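Local coordinates for protein probable ss-1,3-N-acetylglucosaminyltransferase (Staphylococcus aureus, PDB 6H4M) that is probably a glycosyltransferase of family 2, with a GT-A-type nucleotide-binding domain followed by a TarS-type linker domain, at residues A[24-29]-A[107-112]. Numbering follows the deposited sequence.
Sequences VIMPTF and FFLDSD. With UD1 (uridine-diphosphate-N-acetylglucosamine), chain N.
Val24 and Ile25 pair with Phe107 and Phe108 on two neighbouring parallel strands of the GT-A fold that separate where the sugar nucleotide UD1 sits. At the tight end, Ile25 takes both backbone bonds: its N reaches Phe107 O at 2.9 Å, and its O receives Leu109 N at 3.0 Å, nearly straight (171°). On one face of the sheet, Ile25 and the Phe108 ring lie side by side, Ile25 CD1 meeting Phe108 CE1 obliquely at 3.9 Å, with Leu98 of helix 91-100 packed on both. On the other, Val24 CG1 rests on Leu109 CB (3.8 Å), while Met26, bent at chi3 (80°), lays SD alongside Leu109 CD2.

Past Leu109 the backbones part, and the ribose of UD1 bridges them. Pro27 O accepts from O2' and O3B, and Ser111 N donates to O3B. Asp110 is salt-bridged to Arg94, and its side chain lies about 4 Å from a magnesium ion; Asp110-Ser111-Asp112 fits the DXD motif of GT-A enzymes. On the looser side, partly exposed Phe29 carries uracil O4 over one ring face. Ser111 OG, set between its backbone N and carbonyl carbon (chi1 39°), faces the ribose hydroxyls and donates to UD1 O2' at 2.7 Å.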
ATOM      1  N   VAL A  24     -46.402  -5.935  19.795  1.00 27.85           N
ATOM      2  CA  VAL A  24     -45.644  -6.263  18.606  1.00 25.94           C
ATOM      3  C   VAL A  24     -46.042  -5.265  17.519  1.00 25.69           C
ATOM      4  O   VAL A  24     -47.209  -5.164  17.168  1.00 27.61           O
ATOM      5  CB  VAL A  24     -45.873  -7.712  18.152  1.00 25.63           C
ATOM      6  CG1 VAL A  24     -45.044  -8.035  16.925  1.00 25.67           C
ATOM      7  CG2 VAL A  24     -45.582  -8.706  19.262  1.00 27.30           C
ATOM      8  N   ILE A  25     -45.058  -4.526  17.006  1.00 26.40           N
ATOM      9  CA  ILE A  25     -45.259  -3.517  15.982  1.00 27.66           C
ATOM     10  C   ILE A  25     -44.660  -4.038  14.673  1.00 28.04           C
ATOM     11  O   ILE A  25     -43.469  -4.317  14.615  1.00 27.89           O
ATOM     12  CB  ILE A  25     -44.627  -2.184  16.416  1.00 26.94           C
ATOM     13  CG1 ILE A  25     -45.339  -1.609  17.638  1.00 26.93           C
ATOM     14  CG2 ILE A  25     -44.599  -1.193  15.260  1.00 28.99           C
ATOM     15  CD1 ILE A  25     -44.529  -0.567  18.368  1.00 30.03           C
ATOM     16  N   MET A  26     -45.502  -4.151  13.642  1.00 28.95           N
ATOM     17  CA  MET A  26     -45.124  -4.770  12.374  1.00 33.00           C
ATOM     18  C   MET A  26     -45.592  -3.895  11.221  1.00 32.44           C
ATOM     19  O   MET A  26     -46.778  -3.860  10.904  1.00 30.76           O
ATOM     20  CB  MET A  26     -45.745  -6.163  12.228  1.00 32.58           C
ATOM     21  CG  MET A  26     -45.474  -6.813  10.894  1.00 34.70           C
ATOM     22  SD  MET A  26     -46.176  -8.480  10.770  1.00 42.29           S
ATOM     23  CE  MET A  26     -47.889  -8.082  10.406  1.00 37.66           C
ATOM     24  N   PRO A  27     -44.681  -3.182  10.528  1.00 35.35           N
ATOM     25  CA  PRO A  27     -45.046  -2.475   9.306  1.00 37.01           C
ATOM     26  C   PRO A  27     -45.145  -3.471   8.145  1.00 38.01           C
ATOM     27  O   PRO A  27     -44.380  -4.428   8.106  1.00 36.45           O
ATOM     28  CB  PRO A  27     -43.892  -1.482   9.146  1.00 40.78           C
ATOM     29  CG  PRO A  27     -42.697  -2.230   9.702  1.00 38.52           C
ATOM     30  CD  PRO A  27     -43.259  -3.027  10.863  1.00 39.09           C
ATOM     31  N   THR A  28     -46.103  -3.238   7.238  1.00 40.97           N
ATOM     32  CA  THR A  28     -46.314  -4.081   6.058  1.00 39.95           C
ATOM     33  C   THR A  28     -46.271  -3.218   4.795  1.00 40.31           C
ATOM     34  O   THR A  28     -46.604  -2.025   4.836  1.00 35.83           O
ATOM     35  CB  THR A  28     -47.637  -4.849   6.131  1.00 39.52           C
ATOM     36  OG1 THR A  28     -48.696  -3.898   6.236  1.00 37.88           O
ATOM     37  CG2 THR A  28     -47.688  -5.811   7.293  1.00 43.72           C
ATOM     38  N   PHE A  29     -45.861  -3.844   3.687  1.00 45.59           N
ATOM     39  CA  PHE A  29     -45.884  -3.216   2.371  1.00 45.46           C
ATOM     40  C   PHE A  29     -45.773  -4.284   1.275  1.00 43.49           C
ATOM     41  O   PHE A  29     -44.719  -4.856   1.077  1.00 46.80           O
ATOM     42  CB  PHE A  29     -44.749  -2.200   2.239  1.00 45.37           C
ATOM     43  CG  PHE A  29     -44.725  -1.506   0.905  1.00 49.10           C
ATOM     44  CD1 PHE A  29     -45.760  -0.663   0.535  1.00 51.27           C
ATOM     45  CD2 PHE A  29     -43.690  -1.711   0.007  1.00 49.31           C
ATOM     46  CE1 PHE A  29     -45.751  -0.026  -0.696  1.00 45.99           C
ATOM     47  CE2 PHE A  29     -43.685  -1.074  -1.224  1.00 45.80           C
ATOM     48  CZ  PHE A  29     -44.714  -0.231  -1.569  1.00 45.15           C
ATOM     49  N   PHE A 107     -42.067  -4.813  20.715  1.00 27.84           N
ATOM     50  CA  PHE A 107     -41.235  -5.700  19.955  1.00 29.97           C
ATOM     51  C   PHE A 107     -41.454  -5.413  18.476  1.00 27.72           C
ATOM     52  O   PHE A 107     -42.559  -5.572  17.985  1.00 30.29           O
ATOM     53  CB  PHE A 107     -41.557  -7.160  20.287  1.00 33.74           C
ATOM     54  CG  PHE A 107     -40.480  -8.109  19.839  1.00 36.10           C
ATOM     55  CD1 PHE A 107     -40.293  -8.378  18.500  1.00 36.42           C
ATOM     56  CD2 PHE A 107     -39.622  -8.690  20.755  1.00 43.86           C
ATOM     57  CE1 PHE A 107     -39.277  -9.220  18.090  1.00 38.32           C
ATOM     58  CE2 PHE A 107     -38.608  -9.537  20.337  1.00 41.40           C
ATOM     59  CZ  PHE A 107     -38.437  -9.799  19.008  1.00 37.92           C
ATOM     60  N   PHE A 108     -40.402  -4.975  17.788  1.00 30.41           N
ATOM     61  CA  PHE A 108     -40.490  -4.705  16.356  1.00 30.91           C
ATOM     62  C   PHE A 108     -40.289  -6.005  15.584  1.00 29.95           C
ATOM     63  O   PHE A 108     -39.327  -6.723  15.819  1.00 32.71           O
ATOM     64  CB  PHE A 108     -39.479  -3.639  15.935  1.00 30.38           C
ATOM     65  CG  PHE A 108     -39.728  -2.298  16.568  1.00 30.14           C
ATOM     66  CD1 PHE A 108     -40.763  -1.496  16.125  1.00 29.73           C
ATOM     67  CD2 PHE A 108     -38.940  -1.847  17.611  1.00 29.06           C
ATOM     68  CE1 PHE A 108     -40.999  -0.259  16.707  1.00 30.10           C
ATOM     69  CE2 PHE A 108     -39.181  -0.615  18.194  1.00 30.37           C
ATOM     70  CZ  PHE A 108     -40.206   0.178  17.745  1.00 32.46           C
ATOM     71  N   LEU A 109     -41.224  -6.281  14.669  1.00 30.29           N
ATOM     72  CA  LEU A 109     -41.224  -7.472  13.846  1.00 32.20           C
ATOM     73  C   LEU A 109     -41.373  -7.032  12.394  1.00 33.16           C
ATOM     74  O   LEU A 109     -42.253  -6.245  12.090  1.00 40.77           O
ATOM     75  CB  LEU A 109     -42.391  -8.354  14.287  1.00 34.99           C
ATOM     76  CG  LEU A 109     -42.696  -9.560  13.399  1.00 38.21           C
ATOM     77  CD1 LEU A 109     -41.580 -10.585  13.479  1.00 41.87           C
ATOM     78  CD2 LEU A 109     -44.017 -10.204  13.791  1.00 37.47           C
ATOM     79  N   ASP A 110     -40.499  -7.538  11.521  1.00 34.29           N
ATOM     80  CA  ASP A 110     -40.602  -7.305  10.089  1.00 35.23           C
ATOM     81  C   ASP A 110     -41.623  -8.284   9.502  1.00 35.67           C
ATOM     82  O   ASP A 110     -41.842  -9.352  10.045  1.00 34.82           O
ATOM     83  CB  ASP A 110     -39.233  -7.402   9.419  1.00 39.45           C
ATOM     84  CG  ASP A 110     -38.322  -6.235   9.766  1.00 47.44           C
ATOM     85  OD1 ASP A 110     -38.820  -5.255  10.413  1.00 41.38           O
ATOM     86  OD2 ASP A 110     -37.121  -6.307   9.402  1.00 44.66           O
ATOM     87  N   SER A 111     -42.230  -7.889   8.379  1.00 37.63           N
ATOM     88  CA  SER A 111     -43.442  -8.497   7.854  1.00 40.05           C
ATOM     89  C   SER A 111     -43.177  -9.890   7.277  1.00 44.19           C
ATOM     90  O   SER A 111     -44.100 -10.691   7.204  1.00 64.65           O
ATOM     91  CB  SER A 111     -44.107  -7.601   6.845  1.00 39.85           C
ATOM     92  OG  SER A 111     -43.143  -6.961   6.019  1.00 44.77           O
ATOM     93  N   ASP A 112     -41.939 -10.199   6.877  1.00 45.04           N
ATOM     94  CA  ASP A 112     -41.690 -11.504   6.268  1.00 52.15           C
ATOM     95  C   ASP A 112     -41.151 -12.505   7.311  1.00 45.75           C
ATOM     96  O   ASP A 112     -41.066 -13.702   7.029  1.00 49.42           O
ATOM     97  CB  ASP A 112     -40.806 -11.349   5.026  1.00 70.95           C
ATOM     98  CG  ASP A 112     -41.595 -11.032   3.762  1.00 53.56           C
TER
HETATM   99  C1' UD1 N 402     -33.718  -4.987   6.922  1.00 93.45           C
HETATM  100  C2' UD1 N 402     -33.653  -5.227   8.427  1.00 81.09           C
HETATM  101  C3' UD1 N 402     -34.715  -4.393   9.136  1.00 75.46           C
HETATM  102  C4' UD1 N 402     -34.549  -2.929   8.752  1.00103.58           C
HETATM  103  C5' UD1 N 402     -34.515  -2.767   7.226  1.00125.56           C
HETATM  104  C6' UD1 N 402     -34.265  -1.325   6.800  1.00148.54           C
HETATM  105  C7' UD1 N 402     -32.830  -7.420   9.089  1.00 82.90           C
HETATM  106  C8' UD1 N 402     -33.076  -8.882   8.927  1.00 81.00           C
HETATM  107  N2' UD1 N 402     -33.805  -6.650   8.620  1.00106.09           N
HETATM  108  O1' UD1 N 402     -34.987  -5.406   6.397  1.00108.91           O
HETATM  109  O3' UD1 N 402     -34.584  -4.541  10.549  1.00 78.11           O
HETATM  110  O4' UD1 N 402     -35.616  -2.153   9.311  1.00 55.97           O
HETATM  111  O5' UD1 N 402     -33.508  -3.602   6.650  1.00113.22           O
HETATM  112  O6' UD1 N 402     -33.075  -0.819   7.416  1.00129.11           O
HETATM  113  O7' UD1 N 402     -31.796  -7.001   9.574  1.00 91.22           O
HETATM  114  N1  UD1 N 402     -41.457  -1.564   4.956  1.00 44.12           N
HETATM  115  C2  UD1 N 402     -42.299  -0.428   5.037  1.00 48.91           C
HETATM  116  N3  UD1 N 402     -42.355   0.454   4.035  1.00 40.83           N
HETATM  117  C4  UD1 N 402     -41.621   0.272   2.945  1.00 37.08           C
HETATM  118  C5  UD1 N 402     -40.776  -0.831   2.831  1.00 43.79           C
HETATM  119  C6  UD1 N 402     -40.698  -1.754   3.871  1.00 46.16           C
HETATM  120  O2  UD1 N 402     -43.014  -0.225   6.038  1.00 48.81           O
HETATM  121  O4  UD1 N 402     -41.704   1.107   2.028  1.00 50.08           O
HETATM  122  C1B UD1 N 402     -41.402  -2.505   6.066  1.00 42.37           C
HETATM  123  C2B UD1 N 402     -41.593  -3.946   5.645  1.00 40.73           C
HETATM  124  O2' UD1 N 402     -42.968  -4.312   5.735  1.00 50.31           O
HETATM  125  C3B UD1 N 402     -40.710  -4.716   6.604  1.00 37.13           C
HETATM  126  C4B UD1 N 402     -39.734  -3.709   7.166  1.00 30.96           C
HETATM  127  O4B UD1 N 402     -40.110  -2.448   6.648  1.00 36.51           O
HETATM  128  O3B UD1 N 402     -41.454  -5.233   7.705  1.00 49.82           O
HETATM  129  C5B UD1 N 402     -38.301  -3.940   6.753  1.00 34.80           C
HETATM  130  O5B UD1 N 402     -38.256  -4.181   5.350  1.00 47.80           O
HETATM  131  PA  UD1 N 402     -37.875  -5.633   4.763  1.00 54.62           P
HETATM  132  O1A UD1 N 402     -38.695  -5.826   3.516  1.00 80.43           O
HETATM  133  O2A UD1 N 402     -37.995  -6.679   5.854  1.00 69.28           O
HETATM  134  O3A UD1 N 402     -36.350  -5.355   4.329  1.00 57.94           O
HETATM  135  PB  UD1 N 402     -35.109  -6.148   4.971  1.00 71.83           P
HETATM  136  O1B UD1 N 402     -33.887  -5.813   4.150  1.00 82.66           O
HETATM  137  O2B UD1 N 402     -35.509  -7.602   5.184  1.00 51.47           O